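PDB 2PEE: serine protease inhibitor from Thermoanaerobacter tengcongensis, which probably inhibits serine proteases as a member of the serpin family, with an N terminus that traps its metastable native state. Local coordinates for residues N108-K113 with A133-A138; P169-Y174 with N319-E324. The protein carries 1 engineered substitution. All coordinates share one frame; numbering follows the deposited sequence.

Contacts 1 and 2 lie at one end of the large central sheet of the serpin fold, sheet A, their centres about 12 Å apart. Across the sheet the order is 134-138, 102-113, 173-183 and 324-333. Contact 1 joins the first two strands, and contact 2 joins the start of the third to the loop leading into the fourth. The two are in series along the chain, contact 1 closing before contact 2 opens. Probable backbone hydrogen bonds join them directly, from Trp111 N to Tyr174 O (2.9 Å) and from Lys113 N to Val172 O. Contact 2 lies at one end of the seam between strands 173-183 and 324-333, where in serpins generally the cleaved reactive-centre loop inserts.

Contact 1 of 2, residues N108-K113 with A133-A138; sequences NSIWFK and ADIFKA
Trp111 and Phe136 stack on one face of the parallel ladder that pairs strands 102-113 and 134-138 in sheet A of the serpin fold. The Phe136 ring lies over one face of the indole in a tilted face-to-face stack, its centroid 4.1 Å from that of the six-membered ring of Trp111 and the planes at 29°. Phe136 CB adds a CH-pi contact to the same six-membered ring. In the indole plane, Trp111 NE1 donates to Ser109 OG at 3.0 Å; a chi1 of 49° sets this hydroxyl between the Ser109 backbone N and carbonyl carbon, and the bond probably helps hold the rotation of the indole. The backbones are joined by Phe136 N to Ile110 O (2.9 Å), Phe112 N to Phe136 O and Ala138 N to Phe112 O (both 2.7 Å), while Ile110 N to Asp134 O is weak. On the other face, Ile135 CG2 meets the edge of the Phe112 ring at CE1 (3.8 Å) and Ile135 CD1 packs on Ile110 CG1. A leucine in place of Trp111 would probably leave the Phe136 ring without its stacking partner and Ser109 OG without the indole donor. Helix 142-155 packs on the tryptophan face, Trp151 meeting Phe136 edge-to-face, and Thr60 of helix 50-61 touches Ile110 on the other. Strand 173-183 flanks 102-113, and the N-terminal strand 4-5 pairs with 134-138.

Contact 2 of 2, residues P169-Y174 with N319-E324; sequences PEDVMY and NLYISE
Backbone carbonyl oxygens of the opposing segment lie at the edges of both the Tyr321 and Tyr174 rings. Glu170 O stands at the edge of the Tyr321 ring, near its plane, as does Asn319 O from the ring's own segment; Val172 CG2 approaches that ring obliquely, 3.8 Å from Tyr321 CD2, the two side chains crossing at about a right angle. Glu324 O lies in the plane of the Tyr174 ring at its edge, Ser323 CB comes in obliquely, and Phe140 brings its own ring to Tyr174 with the planes about 10° apart. The contact belongs to sheet A of the serpin fold, where the start of strand 173-183 meets the loop running into its parallel neighbour 324-333. Tyr321 OH is modelled as donating to Glu170 O, at a length too short to be taken literally. Tyr174 and Glu324 run side by side, Glu324 CB 3.8 Å from Tyr174 CD2, while the carboxylate is turned 68° from the ring and carries a salt bridge to Lys288. Met173 runs fully extended from a CG set opposite the backbone N (chi1 -179°), which brings SD to 3.9 Å from Ile322 CG1. Leu320 CD2 closes on Val172 CG2 at 4.0 Å. Ser323 ties the segments together: its OG accepts from Val172 N at 3.3 Å and gives a weak bond to Asp171 OD1, whose other oxygen, OD2, takes a weak bond from Tyr174 OH. Ser323 N donates to Met173 O at 3.0 Å, in the plane of that carbonyl.

Contact 1 of 2, residues N108-K113 with A133-A138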
loop_
_atom_site.group_PDB
_atom_site.type_symbol
_atom_site.label_atom_id
_atom_site.label_comp_id
_atom_site.label_asym_id
_atom_site.label_seq_id
_atom_site.Cartn_x
_atom_site.Cartn_y
_atom_site.Cartn_z
ATOM N N ASN A 108 -3.588 -2.715 10.180
ATOM C CA ASN A 108 -2.770 -1.801 10.966
ATOM C C ASN A 108 -2.931 -1.996 12.457
ATOM O O ASN A 108 -4.044 -2.225 12.959
ATOM C CB ASN A 108 -3.096 -0.355 10.603
ATOM C CG ASN A 108 -2.619 0.009 9.203
ATOM O OD1 ASN A 108 -2.017 -0.810 8.500
ATOM N ND2 ASN A 108 -2.883 1.239 8.794
ATOM N N SER A 109 -1.818 -1.913 13.171
ATOM C CA SER A 109 -1.857 -1.961 14.621
ATOM C C SER A 109 -0.691 -1.185 15.195
ATOM O O SER A 109 0.298 -0.945 14.504
ATOM C CB SER A 109 -1.845 -3.411 15.121
ATOM O OG SER A 109 -0.819 -4.181 14.506
ATOM N N ILE A 110 -0.835 -0.776 16.448
ATOM C CA ILE A 110 0.262 -0.288 17.260
ATOM C C ILE A 110 0.478 -1.278 18.408
ATOM O O ILE A 110 -0.477 -1.810 18.963
ATOM C CB ILE A 110 -0.023 1.119 17.819
ATOM C CG1 ILE A 110 -0.443 2.060 16.693
ATOM C CG2 ILE A 110 1.210 1.693 18.514
ATOM C CD1 ILE A 110 -0.897 3.439 17.164
ATOM N N TRP A 111 1.742 -1.535 18.739
ATOM C CA TRP A 111 2.120 -2.441 19.827
ATOM C C TRP A 111 3.039 -1.689 20.775
ATOM O O TRP A 111 4.037 -1.095 20.340
ATOM C CB TRP A 111 2.842 -3.670 19.264
ATOM C CG TRP A 111 1.977 -4.593 18.414
ATOM C CD1 TRP A 111 1.391 -4.304 17.205
ATOM C CD2 TRP A 111 1.632 -5.953 18.705
ATOM N NE1 TRP A 111 0.693 -5.395 16.741
ATOM C CE2 TRP A 111 0.829 -6.419 17.642
ATOM C CE3 TRP A 111 1.915 -6.819 19.765
ATOM C CZ2 TRP A 111 0.308 -7.713 17.615
ATOM C CZ3 TRP A 111 1.395 -8.101 19.733
ATOM C CH2 TRP A 111 0.599 -8.534 18.670
ATOM N N PHE A 112 2.689 -1.703 22.061
ATOM C CA PHE A 112 3.452 -1.023 23.116
ATOM C C PHE A 112 4.032 -2.026 24.086
ATOM O O PHE A 112 3.417 -3.067 24.350
ATOM C CB PHE A 112 2.552 -0.098 23.930
ATOM C CG PHE A 112 1.995 1.050 23.161
ATOM C CD1 PHE A 112 0.644 1.058 22.788
ATOM C CD2 PHE A 112 2.805 2.132 22.816
ATOM C CE1 PHE A 112 0.098 2.128 22.078
ATOM C CE2 PHE A 112 2.273 3.207 22.099
ATOM C CZ PHE A 112 0.909 3.205 21.724
ATOM N N LYS A 113 5.195 -1.701 24.645
ATOM C CA LYS A 113 5.817 -2.535 25.662
ATOM C C LYS A 113 5.128 -2.341 27.036
ATOM O O LYS A 113 4.958 -1.211 27.491
ATOM C CB LYS A 113 7.315 -2.233 25.717
ATOM C CG LYS A 113 8.135 -3.216 26.532
ATOM C CD LYS A 113 9.599 -2.821 26.535
ATOM C CE LYS A 113 10.480 -3.938 27.058
ATOM N NZ LYS A 113 11.863 -3.749 26.567
ATOM N N ALA A 133 -8.615 -0.142 14.527
ATOM C CA ALA A 133 -7.351 -0.879 14.511
ATOM C C ALA A 133 -7.085 -1.515 15.869
ATOM O O ALA A 133 -7.522 -1.004 16.890
ATOM C CB ALA A 133 -6.227 0.058 14.165
ATOM N N ASP A 134 -6.347 -2.617 15.880
ATOM C CA ASP A 134 -5.938 -3.243 17.125
ATOM C C ASP A 134 -4.745 -2.505 17.720
ATOM O O ASP A 134 -3.868 -2.051 16.985
ATOM C CB ASP A 134 -5.586 -4.696 16.886
ATOM C CG ASP A 134 -6.776 -5.517 16.470
ATOM O OD1 ASP A 134 -7.889 -5.250 16.953
ATOM O OD2 ASP A 134 -6.602 -6.443 15.660
ATOM N N ILE A 135 -4.747 -2.366 19.044
ATOM C CA ILE A 135 -3.713 -1.672 19.791
ATOM C C ILE A 135 -3.395 -2.614 20.946
ATOM O O ILE A 135 -4.288 -2.969 21.727
ATOM C CB ILE A 135 -4.227 -0.296 20.353
ATOM C CG1 ILE A 135 -4.873 0.589 19.268
ATOM C CG2 ILE A 135 -3.136 0.456 21.128
ATOM C CD1 ILE A 135 -3.936 1.097 18.167
ATOM N N PHE A 136 -2.133 -3.034 21.042
ATOM C CA PHE A 136 -1.707 -4.001 22.054
ATOM C C PHE A 136 -0.667 -3.459 23.014
ATOM O O PHE A 136 0.204 -2.665 22.653
ATOM C CB PHE A 136 -1.111 -5.256 21.423
ATOM C CG PHE A 136 -1.997 -5.929 20.426
ATOM C CD1 PHE A 136 -1.933 -5.581 19.070
ATOM C CD2 PHE A 136 -2.866 -6.935 20.819
ATOM C CE1 PHE A 136 -2.745 -6.211 18.118
ATOM C CE2 PHE A 136 -3.686 -7.565 19.879
ATOM C CZ PHE A 136 -3.615 -7.206 18.521
ATOM N N LYS A 137 -0.760 -3.907 24.258
ATOM C CA LYS A 137 0.366 -3.808 25.146
ATOM C C LYS A 137 0.915 -5.231 25.249
ATOM O O LYS A 137 0.134 -6.194 25.224
ATOM C CB LYS A 137 -0.014 -3.159 26.489
ATOM C CG LYS A 137 -0.996 -3.909 27.349
ATOM C CD LYS A 137 -0.942 -3.387 28.778
ATOM C CE LYS A 137 -2.001 -4.040 29.647
ATOM N NZ LYS A 137 -1.439 -4.313 30.986
ATOM N N ALA A 138 2.244 -5.358 25.294
ATOM C CA ALA A 138 2.903 -6.666 25.278
ATOM C C ALA A 138 4.237 -6.672 26.020
ATOM O O ALA A 138 4.870 -5.630 26.194
ATOM C CB ALA A 138 3.110 -7.125 23.854
#

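Contact 2 of 2, residues P169-Y174 with N319-E324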
loop_
_atom_site.group_PDB
_atom_site.type_symbol
_atom_site.label_atom_id
_atom_site.label_comp_id
_atom_site.label_asym_id
_atom_site.label_seq_id
_atom_site.Cartn_x
_atom_site.Cartn_y
_atom_site.Cartn_z
ATOM N N PRO A 169 15.937 -4.780 22.975
ATOM C CA PRO A 169 15.506 -4.103 24.213
ATOM C C PRO A 169 15.690 -2.604 23.990
ATOM O O PRO A 169 16.498 -2.221 23.137
ATOM C CB PRO A 169 16.480 -4.620 25.266
ATOM C CG PRO A 169 17.241 -5.748 24.616
ATOM C CD PRO A 169 17.184 -5.544 23.152
ATOM N N GLU A 170 14.963 -1.760 24.712
ATOM C CA GLU A 170 14.907 -0.333 24.363
ATOM C C GLU A 170 13.821 -0.004 23.312
ATOM O O GLU A 170 13.436 1.158 23.172
ATOM C CB GLU A 170 16.272 0.185 23.876
ATOM C CG GLU A 170 17.248 0.746 24.928
ATOM C CD GLU A 170 17.243 0.026 26.268
ATOM O OE1 GLU A 170 16.405 0.370 27.132
ATOM O OE2 GLU A 170 18.108 -0.852 26.472
ATOM N N ASP A 171 13.329 -1.000 22.570
ATOM C CA ASP A 171 12.117 -0.777 21.754
ATOM C C ASP A 171 10.922 -0.670 22.681
ATOM O O ASP A 171 10.803 -1.435 23.652
ATOM C CB ASP A 171 11.845 -1.899 20.746
ATOM C CG ASP A 171 12.836 -1.928 19.603
ATOM O OD1 ASP A 171 13.560 -0.934 19.361
ATOM O OD2 ASP A 171 12.888 -2.978 18.937
ATOM N N VAL A 172 10.039 0.279 22.378
ATOM C CA VAL A 172 8.865 0.535 23.222
ATOM C C VAL A 172 7.555 0.609 22.407
ATOM O O VAL A 172 6.463 0.515 22.973
ATOM C CB VAL A 172 9.047 1.798 24.158
ATOM C CG1 VAL A 172 10.308 1.696 24.980
ATOM C CG2 VAL A 172 9.071 3.100 23.378
ATOM N N MET A 173 7.671 0.753 21.085
ATOM C CA MET A 173 6.514 1.055 20.254
ATOM C C MET A 173 6.745 0.698 18.792
ATOM O O MET A 173 7.715 1.163 18.184
ATOM C CB MET A 173 6.191 2.543 20.380
ATOM C CG MET A 173 4.997 3.034 19.590
ATOM S SD MET A 173 4.808 4.812 19.868
ATOM C CE MET A 173 3.235 5.082 19.051
ATOM N N TYR A 174 5.857 -0.131 18.242
ATOM C CA TYR A 174 5.871 -0.462 16.820
ATOM C C TYR A 174 4.559 -0.090 16.187
ATOM O O TYR A 174 3.491 -0.255 16.805
ATOM C CB TYR A 174 6.002 -1.958 16.589
ATOM C CG TYR A 174 7.303 -2.577 16.957
ATOM C CD1 TYR A 174 7.334 -3.709 17.754
ATOM C CD2 TYR A 174 8.505 -2.058 16.498
ATOM C CE1 TYR A 174 8.524 -4.302 18.102
ATOM C CE2 TYR A 174 9.699 -2.641 16.839
ATOM C CZ TYR A 174 9.698 -3.766 17.645
ATOM O OH TYR A 174 10.881 -4.369 17.999
ATOM N N ASN A 319 10.675 7.497 27.707
ATOM C CA ASN A 319 9.944 8.485 26.915
ATOM C C ASN A 319 9.552 7.901 25.570
ATOM O O ASN A 319 10.419 7.510 24.809
ATOM C CB ASN A 319 10.791 9.747 26.713
ATOM C CG ASN A 319 10.071 10.799 25.901
ATOM O OD1 ASN A 319 9.373 11.651 26.453
ATOM N ND2 ASN A 319 10.212 10.730 24.580
ATOM N N LEU A 320 8.254 7.865 25.273
ATOM C CA LEU A 320 7.738 7.121 24.121
ATOM C C LEU A 320 8.194 7.632 22.770
ATOM O O LEU A 320 8.072 8.819 22.467
ATOM C CB LEU A 320 6.226 7.079 24.149
ATOM C CG LEU A 320 5.622 5.975 25.014
ATOM C CD1 LEU A 320 4.264 6.406 25.523
ATOM C CD2 LEU A 320 5.517 4.679 24.226
ATOM N N TYR A 321 8.720 6.713 21.966
ATOM C CA TYR A 321 9.247 7.009 20.643
ATOM C C TYR A 321 8.957 5.811 19.733
ATOM O O TYR A 321 8.879 4.675 20.220
ATOM C CB TYR A 321 10.757 7.272 20.720
ATOM C CG TYR A 321 11.591 6.014 20.880
ATOM C CD1 TYR A 321 12.193 5.419 19.769
ATOM C CD2 TYR A 321 11.759 5.407 22.134
ATOM C CE1 TYR A 321 12.939 4.263 19.892
ATOM C CE2 TYR A 321 12.496 4.244 22.261
ATOM C CZ TYR A 321 13.088 3.684 21.131
ATOM O OH TYR A 321 13.829 2.535 21.221
ATOM N N ILE A 322 8.801 6.047 18.425
ATOM C CA ILE A 322 8.573 4.929 17.495
ATOM C C ILE A 322 9.877 4.255 17.140
ATOM O O ILE A 322 10.753 4.882 16.556
ATOM C CB ILE A 322 7.865 5.337 16.189
ATOM C CG1 ILE A 322 6.480 5.906 16.489
ATOM C CG2 ILE A 322 7.736 4.128 15.268
ATOM C CD1 ILE A 322 5.957 6.771 15.387
ATOM N N SER A 323 9.988 2.978 17.489
ATOM C CA SER A 323 11.184 2.206 17.208
ATOM C C SER A 323 11.235 1.837 15.730
ATOM O O SER A 323 12.247 2.066 15.066
ATOM C CB SER A 323 11.238 0.960 18.089
ATOM O OG SER A 323 11.172 1.308 19.470
ATOM N N GLU A 324 10.136 1.283 15.217
ATOM C CA GLU A 324 10.033 0.892 13.813
ATOM C C GLU A 324 8.619 1.035 13.329
ATOM O O GLU A 324 7.670 0.795 14.078
ATOM C CB GLU A 324 10.515 -0.551 13.603
ATOM C CG GLU A 324 12.034 -0.732 13.908
ATOM C CD GLU A 324 12.560 -2.128 13.657
ATOM O OE1 GLU A 324 13.591 -2.489 14.278
ATOM O OE2 GLU A 324 11.944 -2.859 12.841
#